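Acyl-homoserine-lactone synthase (Pseudomonas aeruginosa, PDB 1RO5) catalyses the synthesis of the quorum-sensing autoinducer N-(3-oxododecanoyl)homoserine lactone from S-adenosyl-L-methionine and a fatty acyl group carried by acyl carrier protein. Local coordinates at residues 100-105 / 123-128; 127-132 / 178-183; 144-149 / 159-164. One frame throughout, in Å; residues are numbered along the deposited sequence. Where two conformers were deposited one is given.

Interaction 1. Residues 100-105 / 123-128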
loop_
_atom_site.group_PDB
_atom_site.type_symbol
_atom_site.label_atom_id
_atom_site.label_comp_id
_atom_site.label_asym_id
_atom_site.label_seq_id
_atom_site.Cartn_x
_atom_site.Cartn_y
_atom_site.Cartn_z
ATOM N N TRP A 100 -3.054 -5.765 -8.692
ATOM C CA TRP A 100 -3.480 -4.555 -8.066
ATOM C C TRP A 100 -2.264 -3.737 -7.768
ATOM O O TRP A 100 -1.157 -4.241 -7.629
ATOM C CB TRP A 100 -4.185 -4.908 -6.726
ATOM C CG TRP A 100 -5.574 -5.438 -6.789
ATOM C CD1 TRP A 100 -6.411 -5.438 -7.849
ATOM C CD2 TRP A 100 -6.297 -6.052 -5.715
ATOM N NE1 TRP A 100 -7.641 -5.956 -7.487
ATOM C CE2 TRP A 100 -7.574 -6.363 -6.189
ATOM C CE3 TRP A 100 -5.975 -6.388 -4.404
ATOM C CZ2 TRP A 100 -8.522 -6.951 -5.409
ATOM C CZ3 TRP A 100 -6.901 -6.953 -3.637
ATOM C CH2 TRP A 100 -8.183 -7.227 -4.136
ATOM N N GLU A 101 -2.473 -2.466 -7.610
ATOM C CA GLU A 101 -1.462 -1.546 -7.226
ATOM C C GLU A 101 -1.679 -1.044 -5.818
ATOM O O GLU A 101 -2.847 -0.829 -5.392
ATOM C CB GLU A 101 -1.492 -0.304 -8.150
ATOM C CG GLU A 101 -0.320 0.596 -7.739
ATOM C CD GLU A 101 -0.405 2.074 -8.142
ATOM O OE1 GLU A 101 -1.479 2.676 -8.101
ATOM O OE2 GLU A 101 0.633 2.621 -8.401
ATOM N N LEU A 102 -0.572 -0.952 -5.062
ATOM C CA LEU A 102 -0.586 -0.349 -3.752
ATOM C C LEU A 102 -0.003 1.061 -3.883
ATOM O O LEU A 102 1.000 1.292 -4.629
ATOM C CB LEU A 102 0.261 -1.124 -2.765
ATOM C CG LEU A 102 0.066 -2.623 -2.681
ATOM C CD1 LEU A 102 1.018 -3.121 -1.680
ATOM C CD2 LEU A 102 -1.406 -2.884 -2.272
ATOM N N SER A 103 -0.530 1.975 -3.039
ATOM C CA SER A 103 -0.061 3.330 -3.024
ATOM C C SER A 103 -0.335 4.009 -1.734
ATOM O O SER A 103 -1.097 3.509 -0.931
ATOM C CB SER A 103 -0.676 4.115 -4.228
ATOM O OG SER A 103 -2.074 4.264 -4.144
ATOM N N ARG A 104 0.269 5.163 -1.481
ATOM C CA ARG A 104 -0.090 5.929 -0.256
ATOM C C ARG A 104 0.089 5.175 1.058
ATOM O O ARG A 104 -0.797 5.216 1.903
ATOM C CB ARG A 104 -1.510 6.536 -0.360
ATOM C CG ARG A 104 -1.708 7.522 -1.528
ATOM C CD ARG A 104 -0.733 8.677 -1.358
ATOM N NE ARG A 104 -0.933 9.842 -2.227
ATOM C CZ ARG A 104 -0.054 10.286 -3.169
ATOM N NH1 ARG A 104 1.130 9.687 -3.444
ATOM N NH2 ARG A 104 -0.333 11.374 -3.818
ATOM N N PHE A 105 1.254 4.541 1.278
ATOM C CA PHE A 105 1.572 3.926 2.560
ATOM C C PHE A 105 1.754 4.973 3.539
ATOM O O PHE A 105 2.658 5.713 3.431
ATOM C CB PHE A 105 2.846 3.006 2.669
ATOM C CG PHE A 105 3.096 2.126 1.505
ATOM C CD1 PHE A 105 2.129 1.959 0.523
ATOM C CD2 PHE A 105 4.352 1.577 1.320
ATOM C CE1 PHE A 105 2.388 1.199 -0.662
ATOM C CE2 PHE A 105 4.605 0.783 0.174
ATOM C CZ PHE A 105 3.576 0.612 -0.813
ATOM N N GLU A 123 2.279 -6.818 9.474
ATOM C CA GLU A 123 0.911 -7.152 9.723
ATOM C C GLU A 123 -0.003 -6.700 8.581
ATOM O O GLU A 123 -0.917 -7.446 8.119
ATOM C CB GLU A 123 0.457 -6.552 11.026
ATOM C CG GLU A 123 0.976 -7.320 12.196
ATOM C CD GLU A 123 0.385 -8.712 12.284
ATOM O OE1 GLU A 123 0.761 -9.443 13.214
ATOM O OE2 GLU A 123 -0.471 -9.044 11.439
ATOM N N ALA A 124 0.268 -5.481 8.125
ATOM C CA ALA A 124 -0.408 -4.980 6.966
ATOM C C ALA A 124 -0.182 -5.866 5.793
ATOM O O ALA A 124 -1.082 -6.076 5.025
ATOM C CB ALA A 124 0.042 -3.558 6.636
ATOM N N MET A 125 1.010 -6.353 5.595
ATOM C CA MET A 125 1.162 -7.128 4.391
ATOM C C MET A 125 0.508 -8.542 4.494
ATOM O O MET A 125 0.018 -9.105 3.472
ATOM C CB MET A 125 2.576 -7.123 3.892
ATOM C CG MET A 125 2.703 -7.885 2.538
ATOM S SD MET A 125 2.140 -7.083 0.991
ATOM C CE MET A 125 3.103 -5.667 1.108
ATOM N N ARG A 126 0.429 -9.028 5.745
ATOM C CA ARG A 126 -0.163 -10.336 6.021
ATOM C C ARG A 126 -1.575 -10.220 5.701
ATOM O O ARG A 126 -2.089 -11.125 5.071
ATOM C CB ARG A 126 -0.075 -10.848 7.481
ATOM C CG ARG A 126 1.318 -10.851 8.056
ATOM C CD ARG A 126 1.490 -11.494 9.468
ATOM N NE ARG A 126 2.912 -11.819 9.542
ATOM C CZ ARG A 126 3.523 -12.525 10.510
ATOM N NH1 ARG A 126 2.847 -12.961 11.585
ATOM N NH2 ARG A 126 4.824 -12.784 10.408
ATOM N N ALA A 127 -2.228 -9.176 6.211
ATOM C CA ALA A 127 -3.685 -9.000 5.976
ATOM C C ALA A 127 -3.954 -8.692 4.494
ATOM O O ALA A 127 -4.857 -9.289 3.867
ATOM C CB ALA A 127 -4.219 -7.832 6.844
ATOM N N LEU A 128 -3.084 -7.839 3.916
ATOM C CA LEU A 128 -3.265 -7.461 2.537
ATOM C C LEU A 128 -3.054 -8.598 1.545
ATOM O O LEU A 128 -3.851 -8.790 0.623
ATOM C CB LEU A 128 -2.384 -6.289 2.217
ATOM C CG LEU A 128 -2.602 -5.499 0.952
ATOM C CD1 LEU A 128 -4.074 -5.184 0.754
ATOM C CD2 LEU A 128 -1.901 -4.256 1.326
#

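Interaction 2. Residues 127-132 / 178-183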
loop_
_atom_site.group_PDB
_atom_site.type_symbol
_atom_site.label_atom_id
_atom_site.label_comp_id
_atom_site.label_asym_id
_atom_site.label_seq_id
_atom_site.Cartn_x
_atom_site.Cartn_y
_atom_site.Cartn_z
ATOM N N ALA A 127 -2.228 -9.176 6.211
ATOM C CA ALA A 127 -3.685 -9.000 5.976
ATOM C C ALA A 127 -3.954 -8.692 4.494
ATOM O O ALA A 127 -4.857 -9.289 3.867
ATOM C CB ALA A 127 -4.219 -7.832 6.844
ATOM N N LEU A 128 -3.084 -7.839 3.916
ATOM C CA LEU A 128 -3.265 -7.461 2.537
ATOM C C LEU A 128 -3.054 -8.598 1.545
ATOM O O LEU A 128 -3.851 -8.790 0.623
ATOM C CB LEU A 128 -2.384 -6.289 2.217
ATOM C CG LEU A 128 -2.602 -5.499 0.952
ATOM C CD1 LEU A 128 -4.074 -5.184 0.754
ATOM C CD2 LEU A 128 -1.901 -4.256 1.326
ATOM N N ALA A 129 -1.990 -9.377 1.751
ATOM C CA ALA A 129 -1.681 -10.449 0.811
ATOM C C ALA A 129 -2.784 -11.555 0.806
ATOM O O ALA A 129 -3.042 -12.220 -0.166
ATOM C CB ALA A 129 -0.358 -11.012 1.132
ATOM N N ARG A 130 -3.427 -11.711 1.933
ATOM C CA ARG A 130 -4.460 -12.676 2.136
ATOM C C ARG A 130 -5.793 -12.278 1.497
ATOM O O ARG A 130 -6.479 -13.105 0.834
ATOM C CB ARG A 130 -4.650 -12.781 3.679
ATOM C CG ARG A 130 -5.905 -13.581 3.995
ATOM C CD ARG A 130 -6.181 -13.873 5.436
ATOM N NE ARG A 130 -7.651 -13.892 5.514
ATOM C CZ ARG A 130 -8.377 -13.208 6.414
ATOM N NH1 ARG A 130 -7.761 -12.447 7.331
ATOM N NH2 ARG A 130 -9.726 -13.289 6.398
ATOM N N TYR A 131 -6.199 -11.029 1.754
ATOM C CA TYR A 131 -7.309 -10.432 1.096
ATOM C C TYR A 131 -7.086 -10.442 -0.393
ATOM O O TYR A 131 -7.980 -10.705 -1.134
ATOM C CB TYR A 131 -7.425 -9.003 1.515
ATOM C CG TYR A 131 -8.644 -8.283 0.904
ATOM C CD1 TYR A 131 -9.934 -8.470 1.455
ATOM C CD2 TYR A 131 -8.491 -7.406 -0.153
ATOM C CE1 TYR A 131 -11.033 -7.783 0.939
ATOM C CE2 TYR A 131 -9.610 -6.699 -0.714
ATOM C CZ TYR A 131 -10.887 -6.921 -0.182
ATOM O OH TYR A 131 -12.017 -6.218 -0.707
ATOM N N SER A 132 -5.887 -10.178 -0.855
ATOM C CA SER A 132 -5.697 -10.209 -2.281
ATOM C C SER A 132 -5.769 -11.652 -2.831
ATOM O O SER A 132 -6.357 -11.914 -3.911
ATOM C CB SER A 132 -4.378 -9.585 -2.659
ATOM O OG SER A 132 -4.160 -8.438 -1.864
ATOM N N ILE A 178 5.450 -7.392 -6.485
ATOM C CA ILE A 178 5.555 -8.213 -5.311
ATOM C C ILE A 178 4.719 -9.413 -5.724
ATOM O O ILE A 178 3.485 -9.280 -5.756
ATOM C CB ILE A 178 4.843 -7.657 -4.110
ATOM C CG1 ILE A 178 5.539 -6.489 -3.441
ATOM C CG2 ILE A 178 4.965 -8.622 -2.935
ATOM C CD1 ILE A 178 5.290 -5.226 -3.973
ATOM N N GLU A 179 5.342 -10.574 -6.037
ATOM C CA GLU A 179 4.589 -11.801 -6.403
ATOM C C GLU A 179 3.976 -12.407 -5.192
ATOM O O GLU A 179 4.656 -12.577 -4.163
ATOM C CB GLU A 179 5.513 -12.752 -7.098
ATOM C CG GLU A 179 6.115 -12.077 -8.333
ATOM C CD GLU A 179 5.101 -11.943 -9.426
ATOM O OE1 GLU A 179 3.983 -12.596 -9.349
ATOM O OE2 GLU A 179 5.397 -11.157 -10.334
ATOM N N LEU A 180 2.683 -12.675 -5.207
ATOM C CA LEU A 180 2.133 -13.304 -3.970
ATOM C C LEU A 180 2.221 -14.895 -4.024
ATOM O O LEU A 180 1.257 -15.614 -3.692
ATOM C CB LEU A 180 0.679 -12.832 -3.677
ATOM C CG LEU A 180 0.401 -11.288 -3.772
ATOM C CD1 LEU A 180 -1.038 -11.012 -3.503
ATOM C CD2 LEU A 180 1.275 -10.614 -2.690
ATOM N N ASN A 181 3.373 -15.400 -4.477
ATOM C CA ASN A 181 3.571 -16.825 -4.644
ATOM C C ASN A 181 3.950 -17.441 -3.283
ATOM O O ASN A 181 3.784 -16.873 -2.157
ATOM C CB ASN A 181 4.649 -17.057 -5.736
ATOM C CG ASN A 181 5.932 -16.332 -5.408
ATOM O OD1 ASN A 181 6.182 -16.030 -4.244
ATOM N ND2 ASN A 181 6.724 -16.009 -6.409
ATOM N N ALA A 182 4.497 -18.652 -3.397
ATOM C CA ALA A 182 4.840 -19.535 -2.297
ATOM C C ALA A 182 5.918 -18.901 -1.453
ATOM O O ALA A 182 5.850 -18.890 -0.153
ATOM C CB ALA A 182 5.357 -20.968 -2.974
ATOM N N LYS A 183 6.950 -18.404 -2.135
ATOM C CA LYS A 183 8.026 -17.795 -1.361
ATOM C C LYS A 183 7.523 -16.636 -0.393
ATOM O O LYS A 183 7.824 -16.592 0.924
ATOM C CB LYS A 183 9.119 -17.371 -2.305
ATOM C CG LYS A 183 10.248 -16.710 -1.548
ATOM C CD LYS A 183 11.026 -15.913 -2.598
ATOM C CE LYS A 183 11.893 -14.856 -1.944
ATOM N NZ LYS A 183 13.118 -14.919 -2.749
#

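Interaction 3. Residues 144-149 / 159-164. With SO4 (sulfate ion), chain E.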
loop_
_atom_site.group_PDB
_atom_site.type_symbol
_atom_site.label_atom_id
_atom_site.label_comp_id
_atom_site.label_asym_id
_atom_site.label_seq_id
_atom_site.Cartn_x
_atom_site.Cartn_y
_atom_site.Cartn_z
ATOM N N THR A 144 7.269 2.817 -4.409
ATOM C CA THR A 144 7.604 3.104 -3.039
ATOM C C THR A 144 9.117 3.542 -3.006
ATOM O O THR A 144 9.686 3.936 -4.091
ATOM C CB THR A 144 7.201 1.928 -2.100
ATOM O OG1 THR A 144 7.448 2.328 -0.759
ATOM C CG2 THR A 144 8.081 0.705 -2.313
ATOM N N THR A 145 9.758 3.618 -1.823
ATOM C CA THR A 145 11.160 4.000 -1.809
ATOM C C THR A 145 12.051 2.769 -1.707
ATOM O O THR A 145 11.632 1.609 -1.294
ATOM C CB THR A 145 11.475 4.815 -0.583
ATOM O OG1 THR A 145 11.241 3.964 0.569
ATOM C CG2 THR A 145 10.534 6.090 -0.406
ATOM N N VAL A 146 13.332 3.058 -1.950
ATOM C CA VAL A 146 14.354 2.010 -1.864
ATOM C C VAL A 146 14.428 1.381 -0.513
ATOM O O VAL A 146 14.687 0.174 -0.385
ATOM C CB VAL A 146 15.734 2.470 -2.322
ATOM C CG1 VAL A 146 16.732 1.292 -2.109
ATOM C CG2 VAL A 146 15.668 2.841 -3.772
ATOM N N GLY A 147 14.160 2.210 0.511
ATOM C CA GLY A 147 14.041 1.799 1.928
ATOM C C GLY A 147 13.013 0.694 2.066
ATOM O O GLY A 147 13.265 -0.379 2.655
ATOM N N VAL A 148 11.799 0.934 1.582
ATOM C CA VAL A 148 10.749 -0.059 1.823
ATOM C C VAL A 148 11.097 -1.295 0.956
ATOM O O VAL A 148 10.806 -2.415 1.318
ATOM C CB VAL A 148 9.379 0.508 1.402
ATOM C CG1 VAL A 148 8.310 -0.606 1.101
ATOM C CG2 VAL A 148 8.909 1.577 2.323
ATOM N N GLU A 149 11.692 -1.059 -0.205
ATOM C CA GLU A 149 12.088 -2.183 -1.048
ATOM C C GLU A 149 12.981 -3.154 -0.240
ATOM O O GLU A 149 12.700 -4.398 -0.163
ATOM C CB GLU A 149 12.779 -1.741 -2.329
ATOM C CG GLU A 149 13.557 -2.901 -2.971
ATOM C CD GLU A 149 14.278 -2.443 -4.203
ATOM O OE1 GLU A 149 14.657 -1.232 -4.241
ATOM O OE2 GLU A 149 14.454 -3.214 -5.187
ATOM N N VAL A 159 10.282 -10.041 -4.564
ATOM C CA VAL A 159 10.113 -8.645 -4.915
ATOM C C VAL A 159 11.116 -8.319 -5.943
ATOM O O VAL A 159 12.326 -8.646 -5.799
ATOM C CB VAL A 159 10.441 -7.797 -3.706
ATOM C CG1 VAL A 159 10.067 -6.369 -3.960
ATOM C CG2 VAL A 159 9.511 -8.182 -2.675
ATOM N N SER A 160 10.665 -7.700 -7.023
ATOM C CA SER A 160 11.605 -7.418 -8.078
ATOM C C SER A 160 11.198 -6.021 -8.515
ATOM O O SER A 160 10.141 -5.585 -8.127
ATOM C CB SER A 160 11.506 -8.465 -9.170
ATOM O OG SER A 160 10.547 -8.122 -10.175
ATOM N N ARG A 161 12.059 -5.322 -9.210
ATOM C CA ARG A 161 11.846 -4.001 -9.625
ATOM C C ARG A 161 11.723 -3.929 -11.162
ATOM O O ARG A 161 12.174 -4.805 -11.884
ATOM C CB ARG A 161 12.970 -3.063 -8.988
ATOM C CG ARG A 161 14.136 -2.711 -9.779
ATOM C CD ARG A 161 15.586 -2.502 -9.029
ATOM N NE ARG A 161 15.620 -1.858 -7.726
ATOM C CZ ARG A 161 16.442 -0.836 -7.390
ATOM N NH1 ARG A 161 17.222 -0.305 -8.315
ATOM N NH2 ARG A 161 16.454 -0.278 -6.146
ATOM N N PHE A 162 10.980 -2.954 -11.664
ATOM C CA PHE A 162 10.801 -2.721 -13.085
ATOM C C PHE A 162 12.082 -2.156 -13.755
ATOM O O PHE A 162 12.295 -2.317 -14.968
ATOM C CB PHE A 162 9.617 -1.714 -13.287
ATOM C CG PHE A 162 8.264 -2.375 -13.171
ATOM C CD1 PHE A 162 7.732 -2.626 -11.904
ATOM C CD2 PHE A 162 7.563 -2.872 -14.324
ATOM C CE1 PHE A 162 6.432 -3.183 -11.740
ATOM C CE2 PHE A 162 6.320 -3.533 -14.185
ATOM C CZ PHE A 162 5.729 -3.684 -12.908
ATOM N N GLY A 163 12.880 -1.401 -13.008
ATOM C CA GLY A 163 14.049 -0.785 -13.527
ATOM C C GLY A 163 14.743 -0.024 -12.389
ATOM O O GLY A 163 14.403 -0.141 -11.219
ATOM N N PRO A 164 15.757 0.761 -12.729
ATOM C CA PRO A 164 16.514 1.541 -11.699
ATOM C C PRO A 164 15.610 2.456 -10.828
ATOM O O PRO A 164 14.645 2.959 -11.381
ATOM C CB PRO A 164 17.484 2.448 -12.514
ATOM C CG PRO A 164 17.596 1.697 -13.897
ATOM C CD PRO A 164 16.274 0.870 -14.112
HETATM S S SO4 E . 12.753 4.934 4.010
HETATM O O1 SO4 E . 11.817 5.372 3.001
HETATM O O2 SO4 E . 12.569 3.511 4.291
HETATM O O3 SO4 E . 12.657 5.764 5.222
HETATM O O4 SO4 E . 14.127 5.033 3.503
#

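Interaction 1. Residues 100-105 / 123-128
Leu102, near the middle of a sheet strand, and Leu128, on the helix lying over that strand, reach toward each other and meet tip to tip. Their methyl carbons, Leu102 CD2 and Leu128 CD2, come within 3.9 Å, which is van der Waals contact and the tight part of this interface. The backbones stay well apart, with Leu102 CA 9.9 Å from Leu128 CA, so the two branched side chains span nearly the whole gap between sheet and helix. CG of Leu128 stands anti to the backbone N (chi1 -166°), which carries its branch from the flank of the helix down to the strand.

Packing is looser one turn earlier. Met125 also leaves the helix with CG anti to the backbone N (chi1 -176°), but its chain then bends at chi2 and chi3 and brings the terminal methyl CE to 4.3 Å from Leu102 CD1. The two methyls of Leu102 are thus divided between two helix residues. No hydrogen bond crosses the contact; cohesion is apolar, and all three touching residues are buried. By contrast, the partly exposed side chains of Glu123 and Arg126 point off the far flank of the helix and do not touch the strand segment.

The centre of the contact lies about 4 Å from the centre of the chain, inside the beta-alpha-beta unit formed by strand 99-107, helix 118-133 and strand 139-145. Strand 99-107 runs antiparallel to 64-73 and parallel to 139-145; Leu102 also touches Ile71 of the former, while Ala124 and Leu128 extend the helix packing onto Met57 of strand 55-61.

Interaction 2. Residues 127-132 / 178-183
Leu180 contributes the largest share of the buried surface, 59 Å², and its two methyl groups divide the work. CD1 approaches Ser132 CB at 3.7 Å and also lies 4.1 Å from the carbonyl oxygen of Ala129, whereas CD2 faces Ala129 CB at 4.2 Å. The forked end therefore rests against one turn of helix, touching residues three positions apart.

Ala129 and Ser132 follow with 30 and 20 Å². Consistent with the small side chain of Ala129, its CA lies 6.7 Å from Leu180 CA. Ser132 presents its CB rather than its hydroxyl to the leucine: with chi1 at -40°, OG lies beside its own backbone N and points back along the helix to Leu128 O. The modelled 2.5 Å between Ser132 OG and Leu128 O is shorter than usual, and its exact length is doubtful. That carbonyl also accepts from Ser132 N, the two donors arriving from opposite faces of its plane. The hydroxyl is turned into its own helix, and side-chain contact with Leu180 is through carbon; no hydrogen bond crosses the interface.

The contact seats the turn between strand 171-179 and helix 182-189, where Asn181 is the N-cap, against helix 118-133. Leu188 and Tyr189 of helix 182-189 touch Ala129, and both Leu180 and Ser132 pack on Leu140 of strand 139-145, the sheet neighbour of 171-179.

Interaction 3. Residues 144-149 / 159-164
Arg161 grips Glu149 side-on, using NE and NH2 rather than its two terminal nitrogens. NH2 donates to Glu149 OE1 over 2.8 Å along an almost straight N-H...O line (177°), and NE reaches Glu149 OE2 at 3.1 Å, more bent at 155°. Both oxygens use their syn lone pairs, and the carboxylate and guanidinium planes are only 24° apart, a near-coplanar arrangement that suits a bidentate salt bridge. The glutamate is extended beyond CG, while the arginine bends at chi2 and chi3 to bring its edge round. Val146 slants across the arginine, its CG2 4.0 Å from Arg161 NH2.

At the start of helix 146-154, which carries Glu149, Thr145 is the N-cap: its OG1 accepts from Val148 N at 3.2 Å and donates to sulfate O1 at 2.9 Å. The sulfate, probably from the crystallisation liquor, lies by the helix N terminus, where the helix dipole would favour an anion; its O2 is 3.3 Å from Gly147 CA.

The salt bridge joins helix 146-154 to the end of strand 158-161. Both partners rest on Val174 of strand 171-179, which pairs antiparallel with strands 139-145 and 158-161.

Along the chain, strand 99-107 leads into helix 118-133, and interaction 1 closes that first loop of 17 residues. Interaction 2 opens on the same helix, sharing Ala127 and Leu128, and closes across the 45 intervening residues at the turn before helix 182-189. Interaction 3, between 144-149 and 159-164, is nested inside that longer loop. None of the loops cross. Interactions 1 and 2 meet where Trp100 packs on Tyr131 and Ser132; interactions 1 and 3 meet where Phe105 lies against Thr144 and Val148. Interactions 2 and 3 have centres about 17 Å apart and do not touch, although their nearest atoms are about 4 Å apart. Together they tie helices 118-133 and 146-154, and the turn into helix 182-189, to one mixed sheet.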